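Glycosyl hydrolases family 2, sugar binding domain protein (Bacteroides uniformis str. 3978 T3 ii, PDB 6D1P) is a beta-glucuronidase of glycoside hydrolase family 2 from a human gut bacterium, which probably cleaves beta-linked glucuronic acid from its conjugates. Local coordinates at residues L623-H628 / I689-Y694; N648-E653 / G693-L698. All coordinates share one frame; numbering follows the deposited sequence.

Contact 1 of 2, residues L623-H628 / I689-Y694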
# COMPACT_ATOMS: atom_id res chain seq x y z
N LEU A 623 40.58 15.02 -18.61
CA LEU A 623 41.05 16.02 -17.67
C LEU A 623 39.82 16.49 -16.89
O LEU A 623 38.82 16.86 -17.51
CB LEU A 623 41.70 17.19 -18.43
CG LEU A 623 42.22 18.41 -17.68
CD1 LEU A 623 43.45 18.05 -16.87
CD2 LEU A 623 42.55 19.52 -18.68
N HIS A 624 39.88 16.44 -15.56
CA HIS A 624 38.76 16.85 -14.72
C HIS A 624 39.29 17.56 -13.50
O HIS A 624 39.92 16.94 -12.64
CB HIS A 624 37.89 15.66 -14.29
CG HIS A 624 36.71 16.04 -13.42
ND1 HIS A 624 35.44 16.24 -13.92
CD2 HIS A 624 36.63 16.26 -12.09
CE1 HIS A 624 34.62 16.57 -12.94
NE2 HIS A 624 35.32 16.59 -11.81
N ILE A 625 39.03 18.86 -13.42
CA ILE A 625 39.31 19.60 -12.20
C ILE A 625 38.30 19.18 -11.15
O ILE A 625 37.09 19.22 -11.39
CB ILE A 625 39.24 21.11 -12.46
CG1 ILE A 625 40.18 21.49 -13.61
CG2 ILE A 625 39.51 21.87 -11.18
CD1 ILE A 625 39.87 22.86 -14.21
N TYR A 626 38.79 18.79 -9.98
CA TYR A 626 37.88 18.44 -8.91
C TYR A 626 37.21 19.70 -8.37
O TYR A 626 37.89 20.61 -7.89
CB TYR A 626 38.61 17.67 -7.81
CG TYR A 626 37.80 17.53 -6.55
CD1 TYR A 626 36.46 17.13 -6.59
CD2 TYR A 626 38.34 17.84 -5.31
CE1 TYR A 626 35.71 17.03 -5.43
CE2 TYR A 626 37.60 17.74 -4.15
CZ TYR A 626 36.29 17.33 -4.22
OH TYR A 626 35.55 17.23 -3.06
N GLY A 627 35.88 19.74 -8.44
CA GLY A 627 35.13 20.84 -7.87
C GLY A 627 34.03 21.39 -8.76
O GLY A 627 33.48 22.44 -8.45
N HIS A 628 33.69 20.70 -9.85
CA HIS A 628 32.57 21.13 -10.68
C HIS A 628 31.29 21.27 -9.86
O HIS A 628 30.46 22.16 -10.12
CB HIS A 628 32.34 20.13 -11.81
CG HIS A 628 33.30 20.25 -12.94
ND1 HIS A 628 32.94 20.76 -14.17
CD2 HIS A 628 34.60 19.88 -13.05
CE1 HIS A 628 33.98 20.72 -14.98
NE2 HIS A 628 35.00 20.19 -14.33
N ILE A 689 39.01 28.96 -12.57
CA ILE A 689 40.08 27.98 -12.49
C ILE A 689 40.01 27.14 -13.75
O ILE A 689 38.96 26.55 -14.04
CB ILE A 689 39.97 27.09 -11.24
CG1 ILE A 689 40.37 27.88 -9.99
CG2 ILE A 689 40.83 25.84 -11.38
CD1 ILE A 689 39.49 27.62 -8.79
N THR A 690 41.08 27.13 -14.52
CA THR A 690 41.11 26.34 -15.74
C THR A 690 42.33 25.44 -15.72
O THR A 690 43.30 25.67 -15.00
CB THR A 690 41.14 27.22 -16.98
OG1 THR A 690 42.38 27.95 -17.00
CG2 THR A 690 39.97 28.19 -16.98
N ALA A 691 42.26 24.42 -16.57
CA ALA A 691 43.33 23.44 -16.70
C ALA A 691 43.46 23.04 -18.15
O ALA A 691 42.47 22.93 -18.88
CB ALA A 691 43.07 22.18 -15.85
N THR A 692 44.70 22.82 -18.57
CA THR A 692 44.99 22.24 -19.87
C THR A 692 45.92 21.06 -19.69
O THR A 692 46.96 21.16 -19.01
CB THR A 692 45.58 23.29 -20.82
OG1 THR A 692 44.63 24.35 -21.00
CG2 THR A 692 45.89 22.66 -22.16
N GLY A 693 45.54 19.93 -20.25
CA GLY A 693 46.34 18.73 -20.23
C GLY A 693 46.86 18.50 -21.63
O GLY A 693 46.19 18.83 -22.61
N TYR A 694 48.06 17.95 -21.70
CA TYR A 694 48.71 17.71 -22.97
C TYR A 694 48.94 16.22 -23.10
O TYR A 694 49.49 15.59 -22.19
CB TYR A 694 50.03 18.48 -23.05
CG TYR A 694 49.90 19.95 -22.67
CD1 TYR A 694 49.61 20.92 -23.64
CD2 TYR A 694 50.04 20.36 -21.34
CE1 TYR A 694 49.49 22.26 -23.30
CE2 TYR A 694 49.92 21.70 -20.99
CZ TYR A 694 49.64 22.65 -21.98
OH TYR A 694 49.52 23.99 -21.63
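Ile625 and Ala691 face each other across the gap between two strands whose axes come no closer than 7.8 Å, so side chains from strand 623-625 reach over to side chains and backbone of the other. From CB of Ile625 two branches part. CG1, set anti to the carbonyl carbon (chi1 -55°), reaches the methyl of Ala691, and CD1 carries on over the same residue, lying 3.7 Å from Ala691 CB and equally near its backbone N. The other branch, CG2, leans the opposite way along the strand and finds CG2 of Ile689 at 4.2 Å. This is the interior of a beta-sandwich; segment 689-694 falls in its DUF4982 region. Strand 623-625 edges a three-stranded sheet, 685-695 belongs to the five-stranded sheet facing it, and segments 623-625 and 689-694 run nearly antiparallel, at 158°. An alanine at Ile625 is likely to leave the methyl of Ala691 and CG2 of Ile689 without their partner and open a gap between the sheets. Two residues earlier, Leu623 pushes CD2 against the backbone, 3.4 Å from Gly693 N and 3.9 Å from Ala691 CB. Ile643, in its own sheet, and Ile704, in the facing sheet, also touch Ile625.

Contact 2 of 2, residues N648-E653 / G693-L698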
# COMPACT_ATOMS: atom_id res chain seq x y z
N ASN A 648 44.43 11.57 -16.89
CA ASN A 648 45.40 10.62 -17.40
C ASN A 648 46.35 11.24 -18.43
O ASN A 648 47.04 10.50 -19.14
CB ASN A 648 44.70 9.41 -18.02
CG ASN A 648 43.65 9.81 -19.03
OD1 ASN A 648 43.42 11.00 -19.28
ND2 ASN A 648 43.01 8.81 -19.63
N CYS A 649 46.34 12.57 -18.57
CA CYS A 649 47.28 13.23 -19.46
C CYS A 649 48.66 13.31 -18.80
O CYS A 649 48.75 13.56 -17.59
CB CYS A 649 46.80 14.65 -19.82
SG CYS A 649 45.42 14.74 -21.02
N PRO A 650 49.75 13.10 -19.56
CA PRO A 650 51.09 13.13 -18.93
C PRO A 650 51.42 14.45 -18.25
O PRO A 650 52.06 14.45 -17.20
CB PRO A 650 52.04 12.86 -20.11
CG PRO A 650 51.21 12.10 -21.09
CD PRO A 650 49.79 12.63 -20.95
N GLU A 651 50.97 15.58 -18.82
CA GLU A 651 51.23 16.90 -18.27
C GLU A 651 49.95 17.70 -18.25
O GLU A 651 49.14 17.64 -19.19
CB GLU A 651 52.27 17.68 -19.08
CG GLU A 651 53.67 17.67 -18.49
CD GLU A 651 54.62 18.56 -19.29
OE1 GLU A 651 55.23 19.48 -18.69
OE2 GLU A 651 54.73 18.35 -20.53
N VAL A 652 49.79 18.49 -17.20
CA VAL A 652 48.60 19.29 -16.99
C VAL A 652 49.05 20.63 -16.47
O VAL A 652 49.86 20.69 -15.53
CB VAL A 652 47.62 18.64 -15.99
CG1 VAL A 652 46.53 19.62 -15.60
CG2 VAL A 652 47.04 17.36 -16.59
N GLU A 653 48.54 21.70 -17.05
CA GLU A 653 48.80 23.04 -16.56
C GLU A 653 47.52 23.63 -15.98
O GLU A 653 46.44 23.55 -16.59
CB GLU A 653 49.36 23.94 -17.66
CG GLU A 653 49.65 25.35 -17.16
CD GLU A 653 50.58 26.13 -18.07
OE1 GLU A 653 51.15 27.12 -17.55
OE2 GLU A 653 50.74 25.76 -19.27
N GLY A 693 45.54 19.93 -20.25
CA GLY A 693 46.34 18.73 -20.23
C GLY A 693 46.86 18.50 -21.63
O GLY A 693 46.19 18.83 -22.61
N TYR A 694 48.06 17.95 -21.70
CA TYR A 694 48.71 17.71 -22.97
C TYR A 694 48.94 16.22 -23.10
O TYR A 694 49.49 15.59 -22.19
CB TYR A 694 50.03 18.48 -23.05
CG TYR A 694 49.90 19.95 -22.67
CD1 TYR A 694 49.61 20.92 -23.64
CD2 TYR A 694 50.04 20.36 -21.34
CE1 TYR A 694 49.49 22.26 -23.30
CE2 TYR A 694 49.92 21.70 -20.99
CZ TYR A 694 49.64 22.65 -21.98
OH TYR A 694 49.52 23.99 -21.63
N ASP A 695 48.46 15.65 -24.20
CA ASP A 695 48.82 14.29 -24.59
C ASP A 695 49.31 14.38 -26.03
O ASP A 695 48.51 14.38 -26.97
CB ASP A 695 47.66 13.30 -24.44
CG ASP A 695 48.07 11.86 -24.75
OD1 ASP A 695 49.15 11.43 -24.27
OD2 ASP A 695 47.34 11.15 -25.48
N GLY A 696 50.63 14.48 -26.19
CA GLY A 696 51.20 14.73 -27.49
C GLY A 696 50.63 16.01 -28.06
O GLY A 696 50.88 17.09 -27.53
N LYS A 697 49.84 15.89 -29.13
CA LYS A 697 49.22 17.05 -29.75
C LYS A 697 47.79 17.31 -29.28
O LYS A 697 47.23 18.36 -29.60
CB LYS A 697 49.25 16.90 -31.27
CG LYS A 697 50.61 17.26 -31.87
CD LYS A 697 50.84 16.55 -33.19
CE LYS A 697 50.88 15.04 -33.02
NZ LYS A 697 49.99 14.39 -34.03
N LEU A 698 47.20 16.40 -28.49
CA LEU A 698 45.86 16.62 -27.95
C LEU A 698 45.97 17.66 -26.84
O LEU A 698 46.63 17.43 -25.82
CB LEU A 698 45.25 15.31 -27.44
CG LEU A 698 45.57 14.02 -28.22
CD1 LEU A 698 44.98 12.78 -27.54
CD2 LEU A 698 45.13 14.10 -29.69
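Tyr694 turns its CG anti to its own carbonyl carbon (chi1 -49°), and Glu653 holds CG anti to its backbone N (chi1 -180°) with an extended chain beyond, which lets phenol and carboxylate meet on one side of an antiparallel beta ladder. Segments 651-653 and 693-695 lie on strands 651-656 and 685-695, neighbours in the five-stranded sheet of the DUF4982 beta-sandwich. Glu651 and Tyr694 form a hydrogen-bonded pair, Tyr694 N donating a hydrogen bond to Glu651 O at 2.8 Å and nearly straight (164°). The same carbonyl oxygen also takes a CA-H...O contact from Gly693 CA at 3.2 Å. Val652 and Gly693 are the next, non-hydrogen-bonded pair; their CA atoms lie just 4.0 Å apart, where a CB on Gly693 would probably sit too close to Cys649 SG and Val652 CG2. Before the strand, Pro650 lays CD 3.2 Å from Tyr694 O, and its ring also touches OD1 of Asp695, the residue that opens a type II' turn to Leu698. Arg663 makes a cation-pi contact with the Tyr694 ring. At the ring's edge, near its plane, sits Glu653 CB, and beyond it Tyr694 OH donates a weak hydrogen bond to Glu653 OE2 at 3.2 Å.

Both contacts use strand 685-695 and share Gly693 and Tyr694; their centres lie 11 Å apart. Along the chain, 623-628 comes first, then 648-653, and both meet the last part of strand 685-695, the first by packing and the second by strand pairing. Contact 1 joins this strand to the facing three-stranded sheet, whereas contact 2 joins it to its neighbour 651-656 within the five-stranded sheet, so one strand is bound both across the sandwich and along its sheet. The two are themselves in touch: Thr692 O probably accepts a hydrogen bond from Glu653 N, and Leu623 CD1 packs on Val652 CG2.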